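PDB 6FAK: afamin from Homo sapiens, which carries hydrophobic molecules in body fluids, binds vitamin E and keeps lipidated Wnt proteins soluble and active. Local coordinates for residues K67-N71 with E250-Q255; Q74-C78 with R100-F104; F529-L533 with L548-F552; I412-K416 with L540-Q546; T313-C319 with Y373-E377. All blocks are in the same frame, centred on the assembly; numbering follows the deposited sequence. Where two conformers were deposited one is given.

Interaction 1: K67-N71 with E250-Q255; sequences KLPNN and EGDVVQ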
# COMPACT_ATOMS: atom_id res chain seq x y z
N LYS A 67 -21.15 22.21 6.42
CA LYS A 67 -20.45 21.93 5.15
C LYS A 67 -19.59 20.66 5.24
O LYS A 67 -19.26 20.21 6.34
CB LYS A 67 -19.56 23.11 4.72
CG LYS A 67 -20.31 24.29 4.09
CD LYS A 67 -19.36 25.46 3.82
CE LYS A 67 -19.77 26.33 2.64
NZ LYS A 67 -21.23 26.52 2.46
N LEU A 68 -19.24 20.09 4.09
CA LEU A 68 -18.29 18.98 4.04
C LEU A 68 -16.94 19.48 4.65
O LEU A 68 -16.56 20.65 4.45
CB LEU A 68 -18.12 18.49 2.61
CG LEU A 68 -17.41 17.15 2.34
CD1 LEU A 68 -18.22 15.92 2.77
CD2 LEU A 68 -17.09 17.07 0.86
N PRO A 69 -16.26 18.62 5.45
CA PRO A 69 -15.05 19.11 6.16
C PRO A 69 -13.96 19.57 5.20
O PRO A 69 -13.34 20.58 5.40
CB PRO A 69 -14.58 17.89 6.97
CG PRO A 69 -15.77 16.98 7.03
CD PRO A 69 -16.52 17.20 5.74
N ASN A 70 -13.77 18.80 4.16
CA ASN A 70 -12.80 19.10 3.13
C ASN A 70 -13.08 20.43 2.43
O ASN A 70 -12.14 21.17 2.14
CB ASN A 70 -12.77 18.00 2.05
CG ASN A 70 -11.42 17.40 1.92
OD1 ASN A 70 -10.52 17.74 2.72
ND2 ASN A 70 -11.25 16.50 0.94
N ASN A 71 -14.35 20.72 2.17
CA ASN A 71 -14.72 22.00 1.57
C ASN A 71 -14.31 23.17 2.46
O ASN A 71 -13.83 24.18 1.93
CB ASN A 71 -16.21 22.06 1.14
CG ASN A 71 -16.49 21.27 -0.15
OD1 ASN A 71 -15.58 21.04 -0.97
ND2 ASN A 71 -17.76 20.86 -0.35
N GLU A 250 -10.20 9.95 -0.83
CA GLU A 250 -10.20 11.34 -1.20
C GLU A 250 -9.12 12.15 -0.51
O GLU A 250 -8.56 13.07 -1.10
CB GLU A 250 -11.59 11.96 -0.96
CG GLU A 250 -11.58 13.45 -1.23
CD GLU A 250 -12.88 14.16 -1.02
OE1 GLU A 250 -13.94 13.50 -0.86
OE2 GLU A 250 -12.76 15.43 -1.06
N GLY A 251 -8.85 11.83 0.75
CA GLY A 251 -7.99 12.61 1.58
C GLY A 251 -8.71 13.51 2.58
O GLY A 251 -8.08 14.33 3.18
N ASP A 252 -10.02 13.33 2.75
CA ASP A 252 -10.79 14.13 3.65
C ASP A 252 -10.54 13.57 5.08
O ASP A 252 -11.21 12.62 5.52
CB ASP A 252 -12.26 14.07 3.23
CG ASP A 252 -13.15 14.96 4.10
OD1 ASP A 252 -12.80 15.32 5.26
OD2 ASP A 252 -14.22 15.29 3.59
N VAL A 253 -9.60 14.18 5.79
CA VAL A 253 -9.11 13.62 7.07
C VAL A 253 -10.20 13.53 8.16
O VAL A 253 -10.32 12.51 8.82
CB VAL A 253 -7.86 14.33 7.60
CG1 VAL A 253 -6.71 14.18 6.61
CG2 VAL A 253 -8.13 15.81 7.88
N VAL A 254 -11.00 14.59 8.29
CA VAL A 254 -12.14 14.61 9.23
C VAL A 254 -13.19 13.53 8.93
O VAL A 254 -13.57 12.76 9.81
CB VAL A 254 -12.79 16.02 9.30
CG1 VAL A 254 -14.02 16.01 10.19
CG2 VAL A 254 -11.78 17.03 9.82
N GLN A 255 -13.65 13.47 7.68
CA GLN A 255 -14.62 12.46 7.29
C GLN A 255 -14.07 11.03 7.46
O GLN A 255 -14.80 10.10 7.81
CB GLN A 255 -15.05 12.66 5.83
CG GLN A 255 -16.33 11.92 5.47
CD GLN A 255 -17.52 12.39 6.32
OE1 GLN A 255 -17.60 13.55 6.73
NE2 GLN A 255 -18.39 11.48 6.66
O HOH W 1 -8.85 16.88 4.61
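Asn70 ND2 is gripped by two oxygens: it donates to Glu250 OE2 at 2.7 Å, with an N-H...O angle of 154°, and is also hydrogen-bonded to the hydroxyl of Tyr33. The carboxylate oxygen lies in the amide plane, whereas the nitrogen meets Glu250 from above its carboxylate plane. Glu250 reaches this far because its chain is extended, with CG anti to the backbone N (chi1 175°); its other oxygen, OE1, holds Arg101 in a salt bridge. At the far end of the amide, Asn70 OD1 accepts from water 1 at 2.7 Å, and that water accepts in turn from Val253 N. An asparagine suits this place because one flat group offers a donor and an acceptor at once. Its amide also lies stacked on the Asp252 carboxylate, the planes 17° apart, and Asn70 CB comes within 3.4 Å of Asp252 OD2. Asp252 is itself the N-cap of helix 253-268, OD1 accepting from Gln255 N at 3.2 Å. Beside it the Pro69 ring presses its CB on Val254 CB at 3.5 Å, a tight carbon pair; a proline suits the first turn of a helix, where its missing N-H costs no bond. Gly251, with positive phi, is the C-prime residue that ends helix 231-250. The contact thus sets the start of helix 69-78, in the first albumin domain, on the turn where a Schellman motif ends one helix of the second and Asp252 caps the next.

Interaction 2: Q74-C78 with R100-F104; sequences QEKIC and RRLCF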
# COMPACT_ATOMS: atom_id res chain seq x y z
N GLN A 74 -10.20 23.22 2.41
CA GLN A 74 -9.71 23.64 1.10
C GLN A 74 -10.01 25.11 0.84
O GLN A 74 -9.21 25.83 0.23
CB GLN A 74 -10.24 22.71 -0.02
CG GLN A 74 -9.57 21.33 0.08
CD GLN A 74 -10.13 20.25 -0.83
OE1 GLN A 74 -11.00 20.51 -1.69
NE2 GLN A 74 -9.54 19.02 -0.71
N GLU A 75 -11.16 25.59 1.34
CA GLU A 75 -11.44 27.03 1.30
C GLU A 75 -10.37 27.82 2.04
O GLU A 75 -9.85 28.81 1.51
CB GLU A 75 -12.83 27.31 1.88
CG GLU A 75 -13.16 28.78 1.95
CD GLU A 75 -13.49 29.40 0.59
OE1 GLU A 75 -13.64 28.65 -0.42
OE2 GLU A 75 -13.63 30.66 0.56
N LYS A 76 -10.02 27.37 3.26
CA LYS A 76 -9.01 28.09 4.05
C LYS A 76 -7.62 28.05 3.45
O LYS A 76 -6.87 29.00 3.57
CB LYS A 76 -8.93 27.53 5.47
CG LYS A 76 -10.21 27.64 6.31
CD LYS A 76 -10.79 29.05 6.29
CE LYS A 76 -11.98 29.23 7.25
NZ LYS A 76 -12.41 30.66 7.25
N ILE A 77 -7.24 26.92 2.87
CA ILE A 77 -5.96 26.83 2.16
C ILE A 77 -5.93 27.79 0.96
O ILE A 77 -4.96 28.52 0.76
CB ILE A 77 -5.70 25.38 1.68
CG1 ILE A 77 -5.36 24.49 2.88
CG2 ILE A 77 -4.60 25.29 0.63
CD1 ILE A 77 -5.39 23.02 2.54
N CYS A 78 -7.00 27.78 0.18
CA CYS A 78 -7.11 28.61 -1.05
C CYS A 78 -7.16 30.13 -0.73
O CYS A 78 -6.78 30.95 -1.55
CB CYS A 78 -8.35 28.22 -1.83
SG CYS A 78 -8.14 26.69 -2.79
N ARG A 100 -13.22 21.17 -7.13
CA ARG A 100 -12.07 21.58 -6.35
C ARG A 100 -11.53 20.38 -5.54
O ARG A 100 -10.33 20.21 -5.46
CB ARG A 100 -12.41 22.76 -5.42
CG ARG A 100 -11.27 23.17 -4.51
CD ARG A 100 -11.67 24.28 -3.54
NE ARG A 100 -11.68 25.61 -4.18
CZ ARG A 100 -11.98 26.75 -3.56
NH1 ARG A 100 -11.95 27.91 -4.24
NH2 ARG A 100 -12.26 26.77 -2.25
N ARG A 101 -12.42 19.61 -4.93
CA ARG A 101 -12.04 18.39 -4.19
C ARG A 101 -11.27 17.37 -5.06
O ARG A 101 -10.27 16.78 -4.62
CB ARG A 101 -13.26 17.74 -3.56
CG ARG A 101 -13.81 18.52 -2.37
CD ARG A 101 -15.25 18.12 -2.05
NE ARG A 101 -15.37 16.70 -1.87
CZ ARG A 101 -16.45 15.95 -2.14
NH1 ARG A 101 -16.41 14.65 -1.94
NH2 ARG A 101 -17.58 16.52 -2.59
N LEU A 102 -11.71 17.24 -6.29
CA LEU A 102 -11.12 16.34 -7.23
C LEU A 102 -9.73 16.84 -7.65
O LEU A 102 -8.76 16.08 -7.62
CB LEU A 102 -12.05 16.16 -8.47
CG LEU A 102 -11.58 15.18 -9.57
CD1 LEU A 102 -11.45 13.78 -9.03
CD2 LEU A 102 -12.56 15.16 -10.75
N CYS A 103 -9.64 18.13 -7.97
CA CYS A 103 -8.38 18.74 -8.30
C CYS A 103 -7.36 18.58 -7.17
O CYS A 103 -6.22 18.25 -7.44
CB CYS A 103 -8.59 20.24 -8.63
SG CYS A 103 -7.15 21.07 -9.27
N PHE A 104 -7.78 18.79 -5.93
CA PHE A 104 -6.90 18.64 -4.75
C PHE A 104 -6.36 17.19 -4.60
O PHE A 104 -5.18 16.97 -4.32
CB PHE A 104 -7.59 19.12 -3.46
CG PHE A 104 -7.26 20.54 -3.12
CD1 PHE A 104 -5.98 20.88 -2.68
CD2 PHE A 104 -8.18 21.55 -3.30
CE1 PHE A 104 -5.67 22.20 -2.37
CE2 PHE A 104 -7.88 22.88 -2.99
CZ PHE A 104 -6.63 23.21 -2.51
O HOH W 2 -10.40 16.50 -2.01
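Two helices of the first albumin domain, 69-78 and 97-106, meet here beside a pair of disulfides typical of the family, Cys78-Cys93 and Cys92-Cys103; their short segments run at 72° with axes 11.9 Å apart. Gln74 lies over the Phe104 ring, its CG 4.0 Å from the ring centroid in a CH-pi contact and its amide tilted 28° from the ring plane. The extended chain carries NE2 over the CB end of Phe104, where it gives to water 2, which donates to Arg101 O at 2.6 Å. Cys78 SG serves two flat groups: it stands at the edge of the Phe104 ring, 3.8 Å from CZ, and over the centre of the Arg100 guanidinium. Arg100 NH2 meets Glu75 OE1 at 3.0 Å in a salt bridge, the oxygen near the guanidinium plane but met on its anti side, tilted from the carboxylate plane. The same guanidinium gives NH1 to Cys93 O. A leucine in place of Arg100 would probably leave Glu75 without its charged mate and Cys93 O without this donor, and take the flat cover from the disulfide sulfur. Charge at the guanidinium edge and sulfur on its face together probably orient the ionic bond.

Interaction 3: F529-L533 with L548-F552; sequences FLVNL and LFTNF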
# COMPACT_ATOMS: atom_id res chain seq x y z
N PHE A 529 22.64 -0.38 -8.59
CA PHE A 529 23.64 -0.85 -9.57
C PHE A 529 23.05 -1.88 -10.54
O PHE A 529 23.19 -1.75 -11.79
CB PHE A 529 24.91 -1.37 -8.85
CG PHE A 529 25.91 -1.99 -9.76
CD1 PHE A 529 25.84 -3.35 -10.08
CD2 PHE A 529 26.93 -1.24 -10.29
CE1 PHE A 529 26.74 -3.94 -10.95
CE2 PHE A 529 27.84 -1.82 -11.19
CZ PHE A 529 27.74 -3.19 -11.52
N LEU A 530 22.39 -2.89 -9.97
CA LEU A 530 21.81 -3.95 -10.79
C LEU A 530 20.75 -3.44 -11.76
O LEU A 530 20.76 -3.82 -12.94
CB LEU A 530 21.25 -5.06 -9.95
CG LEU A 530 20.63 -6.21 -10.73
CD1 LEU A 530 21.51 -6.89 -11.77
CD2 LEU A 530 20.20 -7.26 -9.73
N VAL A 531 19.87 -2.56 -11.26
CA VAL A 531 18.84 -2.00 -12.07
C VAL A 531 19.44 -1.17 -13.21
O VAL A 531 19.05 -1.37 -14.37
CB VAL A 531 17.79 -1.23 -11.24
CG1 VAL A 531 16.85 -0.40 -12.11
CG2 VAL A 531 17.00 -2.21 -10.41
N ASN A 532 20.35 -0.28 -12.89
CA ASN A 532 21.05 0.52 -13.93
C ASN A 532 21.78 -0.35 -14.96
O ASN A 532 21.74 -0.10 -16.17
CB ASN A 532 21.98 1.58 -13.30
CG ASN A 532 21.21 2.66 -12.57
OD1 ASN A 532 20.13 3.07 -13.02
ND2 ASN A 532 21.75 3.14 -11.46
N LEU A 533 22.40 -1.43 -14.49
CA LEU A 533 23.06 -2.38 -15.37
C LEU A 533 22.10 -3.04 -16.38
O LEU A 533 22.44 -3.18 -17.60
CB LEU A 533 23.77 -3.47 -14.56
CG LEU A 533 24.66 -4.39 -15.36
CD1 LEU A 533 25.86 -3.65 -15.96
CD2 LEU A 533 25.09 -5.53 -14.44
N LEU A 548 26.99 -11.45 -15.15
CA LEU A 548 27.76 -10.25 -15.05
C LEU A 548 27.68 -9.60 -13.68
O LEU A 548 28.67 -9.11 -13.14
CB LEU A 548 27.34 -9.27 -16.15
CG LEU A 548 28.09 -7.95 -16.29
CD1 LEU A 548 29.58 -8.19 -16.52
CD2 LEU A 548 27.47 -7.18 -17.45
N PHE A 549 26.47 -9.55 -13.14
CA PHE A 549 26.26 -9.04 -11.80
C PHE A 549 27.06 -9.83 -10.76
O PHE A 549 27.65 -9.22 -9.85
CB PHE A 549 24.78 -9.07 -11.45
CG PHE A 549 24.50 -8.61 -10.07
CD1 PHE A 549 24.68 -7.28 -9.73
CD2 PHE A 549 24.11 -9.50 -9.10
CE1 PHE A 549 24.43 -6.82 -8.44
CE2 PHE A 549 23.83 -9.05 -7.81
CZ PHE A 549 24.01 -7.70 -7.49
N THR A 550 27.03 -11.15 -10.84
CA THR A 550 27.79 -11.95 -9.89
C THR A 550 29.30 -11.77 -10.07
O THR A 550 30.01 -11.91 -9.11
CB THR A 550 27.51 -13.47 -9.91
OG1 THR A 550 27.99 -14.05 -11.14
CG2 THR A 550 26.04 -13.69 -9.70
N ASN A 551 29.76 -11.48 -11.29
CA ASN A 551 31.18 -11.12 -11.52
C ASN A 551 31.56 -9.84 -10.70
O ASN A 551 32.49 -9.84 -9.88
CB ASN A 551 31.39 -10.92 -13.01
CG ASN A 551 32.86 -10.88 -13.42
OD1 ASN A 551 33.74 -10.54 -12.64
ND2 ASN A 551 33.11 -11.16 -14.66
N PHE A 552 30.79 -8.77 -10.90
CA PHE A 552 30.95 -7.53 -10.15
C PHE A 552 30.89 -7.77 -8.65
O PHE A 552 31.71 -7.23 -7.90
CB PHE A 552 29.88 -6.51 -10.55
CG PHE A 552 30.22 -5.70 -11.75
CD1 PHE A 552 31.12 -4.66 -11.66
CD2 PHE A 552 29.52 -5.88 -12.94
CE1 PHE A 552 31.37 -3.83 -12.76
CE2 PHE A 552 29.78 -5.08 -14.05
CZ PHE A 552 30.70 -4.05 -13.97
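Phe529 CZ sits over the centre of the Phe552 ring, 3.4 Å above its plane, and this is the tight part of the contact. The pair is T-shaped: the edge of Phe529 meets the face of Phe552, with ring planes at 70° and centroids 4.8 Å apart. Phe529 gets there with CG anti to the backbone N (chi1 174°), which swings its ring out toward helix 542-560. At Phe552 CG is anti to the carbonyl carbon instead, which turns a ring face to receive it. Beside them Leu530 sets CD2 squarely over the centre of the Phe549 ring, 4.3 Å from its centroid, a CH-pi contact for which a branched side chain is well suited. These helices, 521-536 and 542-560, form part of the largely helical third albumin domain, and the two segments run at 140° with their axes 11.2 Å apart. Tyr408 of helix 376-417 adds another edge-to-face pair with Phe549, and Leu530 also rests on Ile412 of that long helix. Packing is looser at the other end of the contact. Leu533 CD1 and Leu548 CD2 are 4.2 Å apart, methyl against methyl, and Leu548 is partly exposed. Beyond it the outer face of helix 542-560 turns to polar residues, Thr550 lying exposed and Asn551 partly so, while Phe552 stays buried and is backed by Pro574.

Interaction 4: I412-K416 with L540-Q546; sequences IRLTK and LTDEELQ
Ile412 and Asp542 bring the backbones nearest, their CA atoms 6.7 Å apart, where the segments of helices 376-417 and 542-560 run at 125°. The site is a salt-bridge network at the first turn of helix 542-560, within the third albumin domain. Arg413 holds Asp542 side-on with two nitrogens: NE gives to the syn lone pair of OD2 at 2.7 Å, and NH2 gives to OD1 at 3.1 Å along an almost straight bond of 177°. Bends at chi2 and chi3 turn the edge of its guanidinium to the carboxylate. Lys416 NZ, from the next turn, meets the same OD1 at 2.7 Å, nearly in line with the C-O bond. One carboxylate answers two positive side chains, and a negative charge is likely to be favoured at a helix N-terminus. Thr541 and Glu544 close the turn as a capping box, Thr541 OG1 accepting from Glu544 N and Glu544 OE1 from Thr541 N. Beneath the charges Ile412 spreads its branches, CG2 against Asp542 and CD1 against Gln546 OE1 at 3.7 Å. Lys416 CE presses tightly on Leu545 CD1 at 3.4 Å, while NZ also gives a hydrogen bond to Leu540 O at 2.8 Å, in the carbonyl plane.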
# COMPACT_ATOMS: atom_id res chain seq x y z
N ILE A 412 15.97 -7.84 -11.99
CA ILE A 412 16.22 -8.07 -13.42
C ILE A 412 14.89 -8.13 -14.23
O ILE A 412 14.70 -7.41 -15.23
CB ILE A 412 17.07 -9.38 -13.65
CG1 ILE A 412 18.50 -9.18 -13.13
CG2 ILE A 412 17.11 -9.71 -15.15
CD1 ILE A 412 19.37 -10.44 -13.07
N ARG A 413 13.96 -8.95 -13.75
CA ARG A 413 12.67 -9.17 -14.44
C ARG A 413 11.85 -7.89 -14.50
O ARG A 413 11.37 -7.56 -15.57
CB ARG A 413 11.85 -10.28 -13.76
CG ARG A 413 12.23 -11.67 -14.29
CD ARG A 413 11.56 -11.99 -15.65
NE ARG A 413 12.45 -11.72 -16.79
CZ ARG A 413 12.06 -11.38 -18.03
NH1 ARG A 413 10.76 -11.27 -18.33
NH2 ARG A 413 12.96 -11.15 -18.95
N LEU A 414 11.72 -7.20 -13.37
CA LEU A 414 10.96 -5.99 -13.32
C LEU A 414 11.53 -4.91 -14.25
O LEU A 414 10.79 -4.17 -14.90
CB LEU A 414 10.86 -5.43 -11.89
CG LEU A 414 9.92 -6.07 -10.87
CD1 LEU A 414 10.34 -5.66 -9.43
CD2 LEU A 414 8.50 -5.60 -11.14
N THR A 415 12.86 -4.76 -14.23
CA THR A 415 13.53 -3.75 -15.07
C THR A 415 13.36 -4.07 -16.57
O THR A 415 13.12 -3.18 -17.36
CB THR A 415 15.01 -3.57 -14.66
OG1 THR A 415 15.08 -3.25 -13.26
CG2 THR A 415 15.63 -2.47 -15.39
N LYS A 416 13.45 -5.34 -16.94
CA LYS A 416 13.15 -5.76 -18.32
C LYS A 416 11.75 -5.37 -18.81
O LYS A 416 11.55 -4.95 -20.00
CB LYS A 416 13.32 -7.28 -18.48
CG LYS A 416 14.75 -7.78 -18.44
CD LYS A 416 15.50 -7.48 -19.72
CE LYS A 416 16.82 -8.26 -19.82
NZ LYS A 416 16.76 -9.71 -20.16
N LEU A 540 20.79 -8.03 -23.34
CA LEU A 540 21.29 -9.29 -22.78
C LEU A 540 20.19 -10.15 -22.15
O LEU A 540 19.15 -9.64 -21.70
CB LEU A 540 22.39 -9.02 -21.71
CG LEU A 540 23.69 -8.34 -22.16
CD1 LEU A 540 24.77 -8.49 -21.09
CD2 LEU A 540 24.17 -8.85 -23.52
N THR A 541 20.41 -11.47 -22.13
CA THR A 541 19.47 -12.38 -21.48
C THR A 541 19.55 -12.20 -19.96
O THR A 541 20.56 -11.77 -19.44
CB THR A 541 19.74 -13.89 -21.77
OG1 THR A 541 21.02 -14.25 -21.22
CG2 THR A 541 19.70 -14.25 -23.28
N ASP A 542 18.49 -12.57 -19.26
CA ASP A 542 18.48 -12.60 -17.80
C ASP A 542 19.71 -13.35 -17.21
O ASP A 542 20.31 -12.88 -16.25
CB ASP A 542 17.22 -13.25 -17.28
CG ASP A 542 15.97 -12.37 -17.48
OD1 ASP A 542 16.00 -11.35 -18.21
OD2 ASP A 542 14.95 -12.73 -16.90
N GLU A 543 20.02 -14.51 -17.78
CA GLU A 543 21.18 -15.32 -17.34
C GLU A 543 22.51 -14.57 -17.53
O GLU A 543 23.31 -14.54 -16.61
CB GLU A 543 21.20 -16.67 -18.06
CG GLU A 543 22.40 -17.55 -17.71
CD GLU A 543 22.36 -18.92 -18.38
OE1 GLU A 543 21.35 -19.64 -18.18
OE2 GLU A 543 23.33 -19.29 -19.07
N GLU A 544 22.74 -13.98 -18.71
CA GLU A 544 23.92 -13.14 -18.92
C GLU A 544 24.02 -11.97 -17.94
O GLU A 544 25.13 -11.64 -17.49
CB GLU A 544 23.95 -12.61 -20.36
CG GLU A 544 24.21 -13.70 -21.41
CD GLU A 544 23.87 -13.30 -22.85
OE1 GLU A 544 23.05 -12.40 -23.11
OE2 GLU A 544 24.39 -13.98 -23.75
N LEU A 545 22.89 -11.32 -17.65
CA LEU A 545 22.87 -10.22 -16.68
C LEU A 545 23.19 -10.72 -15.26
O LEU A 545 23.94 -10.09 -14.56
CB LEU A 545 21.52 -9.48 -16.68
CG LEU A 545 21.29 -8.69 -17.97
CD1 LEU A 545 19.82 -8.38 -18.15
CD2 LEU A 545 22.09 -7.43 -18.01
N GLN A 546 22.61 -11.83 -14.87
CA GLN A 546 22.88 -12.44 -13.57
C GLN A 546 24.39 -12.81 -13.47
O GLN A 546 25.06 -12.56 -12.44
CB GLN A 546 22.01 -13.67 -13.40
CG GLN A 546 22.21 -14.47 -12.13
CD GLN A 546 21.76 -13.73 -10.87
OE1 GLN A 546 20.70 -13.07 -10.84
NE2 GLN A 546 22.54 -13.88 -9.80

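Interaction 5: T313-C319 with Y373-E377; sequences TDSENVC and YRYAE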
# COMPACT_ATOMS: atom_id res chain seq x y z
N THR A 313 -23.91 -24.68 -6.74
CA THR A 313 -23.67 -25.71 -7.76
C THR A 313 -24.70 -26.84 -7.82
O THR A 313 -24.82 -27.46 -8.87
CB THR A 313 -22.31 -26.36 -7.51
OG1 THR A 313 -22.33 -27.02 -6.23
CG2 THR A 313 -21.21 -25.28 -7.51
N ASP A 314 -25.38 -27.14 -6.71
CA ASP A 314 -26.32 -28.29 -6.64
C ASP A 314 -27.78 -27.92 -6.75
O ASP A 314 -28.60 -28.78 -6.93
CB ASP A 314 -26.11 -29.07 -5.34
CG ASP A 314 -24.66 -29.49 -5.13
OD1 ASP A 314 -23.90 -29.45 -6.13
OD2 ASP A 314 -24.28 -29.86 -3.98
N SER A 315 -28.12 -26.64 -6.61
CA SER A 315 -29.49 -26.20 -6.61
C SER A 315 -29.90 -25.98 -8.04
O SER A 315 -29.07 -25.56 -8.86
CB SER A 315 -29.62 -24.90 -5.84
OG SER A 315 -30.88 -24.30 -6.05
N GLU A 316 -31.17 -26.24 -8.35
CA GLU A 316 -31.73 -25.86 -9.63
C GLU A 316 -32.28 -24.44 -9.64
O GLU A 316 -32.99 -24.06 -10.55
CB GLU A 316 -32.85 -26.85 -10.04
CG GLU A 316 -32.35 -28.01 -10.87
CD GLU A 316 -33.49 -28.66 -11.65
OE1 GLU A 316 -33.27 -29.07 -12.81
OE2 GLU A 316 -34.61 -28.74 -11.11
N ASN A 317 -32.00 -23.63 -8.63
CA ASN A 317 -32.47 -22.25 -8.65
C ASN A 317 -31.37 -21.24 -8.98
O ASN A 317 -31.60 -20.05 -8.87
CB ASN A 317 -33.09 -21.92 -7.31
CG ASN A 317 -34.35 -22.71 -7.05
OD1 ASN A 317 -35.00 -23.18 -7.99
ND2 ASN A 317 -34.70 -22.85 -5.79
N VAL A 318 -30.20 -21.70 -9.41
CA VAL A 318 -29.04 -20.80 -9.55
C VAL A 318 -29.28 -19.70 -10.58
O VAL A 318 -29.11 -18.51 -10.28
CB VAL A 318 -27.77 -21.58 -9.87
CG1 VAL A 318 -26.61 -20.64 -10.16
CG2 VAL A 318 -27.36 -22.49 -8.69
N CYS A 319 -29.68 -20.09 -11.80
CA CYS A 319 -29.82 -19.10 -12.86
C CYS A 319 -30.94 -18.11 -12.52
O CYS A 319 -30.80 -16.92 -12.81
CB CYS A 319 -30.08 -19.74 -14.21
SG CYS A 319 -28.71 -20.74 -14.84
N TYR A 373 -23.43 -26.10 -14.66
CA TYR A 373 -22.86 -25.42 -13.47
C TYR A 373 -22.57 -26.30 -12.26
O TYR A 373 -21.86 -25.90 -11.34
CB TYR A 373 -23.70 -24.19 -13.08
CG TYR A 373 -25.13 -24.40 -12.67
CD1 TYR A 373 -25.47 -25.04 -11.48
CD2 TYR A 373 -26.15 -23.81 -13.39
CE1 TYR A 373 -26.78 -25.16 -11.06
CE2 TYR A 373 -27.46 -23.92 -12.99
CZ TYR A 373 -27.78 -24.58 -11.81
OH TYR A 373 -29.06 -24.70 -11.42
N ARG A 374 -23.11 -27.51 -12.28
CA ARG A 374 -22.78 -28.57 -11.35
C ARG A 374 -21.28 -28.74 -11.11
O ARG A 374 -20.88 -29.04 -9.99
CB ARG A 374 -23.41 -29.87 -11.89
CG ARG A 374 -22.89 -31.19 -11.34
CD ARG A 374 -23.53 -32.36 -12.07
NE ARG A 374 -24.63 -32.92 -11.32
CZ ARG A 374 -25.63 -33.65 -11.82
NH1 ARG A 374 -25.69 -33.90 -13.13
NH2 ARG A 374 -26.58 -34.12 -11.01
N TYR A 375 -20.48 -28.51 -12.14
CA TYR A 375 -19.02 -28.66 -12.11
C TYR A 375 -18.23 -27.38 -11.82
O TYR A 375 -17.02 -27.32 -12.09
CB TYR A 375 -18.57 -29.24 -13.45
CG TYR A 375 -19.23 -30.56 -13.70
CD1 TYR A 375 -18.86 -31.66 -12.96
CD2 TYR A 375 -20.32 -30.68 -14.58
CE1 TYR A 375 -19.50 -32.87 -13.13
CE2 TYR A 375 -20.94 -31.90 -14.77
CZ TYR A 375 -20.52 -32.98 -14.04
OH TYR A 375 -21.14 -34.19 -14.21
N ALA A 376 -18.86 -26.37 -11.25
CA ALA A 376 -18.15 -25.14 -10.93
C ALA A 376 -16.93 -25.35 -10.05
O ALA A 376 -15.88 -24.74 -10.27
CB ALA A 376 -19.08 -24.16 -10.25
N GLU A 377 -17.03 -26.22 -9.06
CA GLU A 377 -15.90 -26.41 -8.12
C GLU A 377 -14.65 -26.98 -8.81
O GLU A 377 -13.54 -26.69 -8.38
CB GLU A 377 -16.31 -27.28 -6.93
CG GLU A 377 -17.32 -26.57 -6.04
CD GLU A 377 -18.02 -27.53 -5.07
OE1 GLU A 377 -18.69 -28.48 -5.54
OE2 GLU A 377 -17.92 -27.32 -3.83
O HOH W 3 -22.02 -29.81 -7.80
O HOH W 4 -30.83 -22.70 -12.66
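Tyr373 thrusts its ring into the loop that leads to helix 318-324, and Val318 comes from the opposite direction to lie on one face of it. Val318 CB stands 4.0 Å from the ring centroid, offset toward the rim in a CH-pi contact, with CG2 close to CE1. The ring's edge points at backbone oxygens, Thr313 O and Ser315 O both lying near its plane. From that edge Tyr373 OH donates to Ser315 O at 2.7 Å, in the carbonyl plane and on a lone pair, while water 4 donates to the hydroxyl and accepts from Cys319 N at 3.0 Å. Cys319 SG, joined to Cys364, approaches the ring obliquely, 3.9 Å from CE2. The ring takes this course with CG between its backbone N and carbonyl carbon (chi1 62°), at the start of a type I turn, Tyr373 to Ala376. Across that turn Thr313 lays CG2 on Ala376 CB at 3.6 Å, methyl against methyl, and its carbonyl oxygen receives the CA-H of Arg374. A phenylalanine in place of Tyr373 would probably keep the Val318 contact but leave Ser315 O and water 4 without the hydroxyl. Within the second albumin domain, the bond to Ser315 O and the water-held Cys319 N are thus likely to hold the loop against the ring.

Overall arrangement
Interactions 1 and 2 form one cluster, their centres 10 Å apart: both use helix 69-78, and Arg101 NH1 of interaction 2 reaches Glu250 OE1 of interaction 1 at 2.9 Å. Interaction 1 joins the first albumin domain to the second, its 250-255 segment lying in the region that forms the hydrophobic-ligand pocket. Interactions 3 and 4, also 10 Å apart between centres, share helix 542-560 and touch through Val531 and Thr415 in the third domain. This pair sits across the chain's centre from interaction 1, with centres about 46 to 47 Å away. Interaction 5 stands apart, yet helix 376-417 links it to interaction 4, centres 46 Å apart.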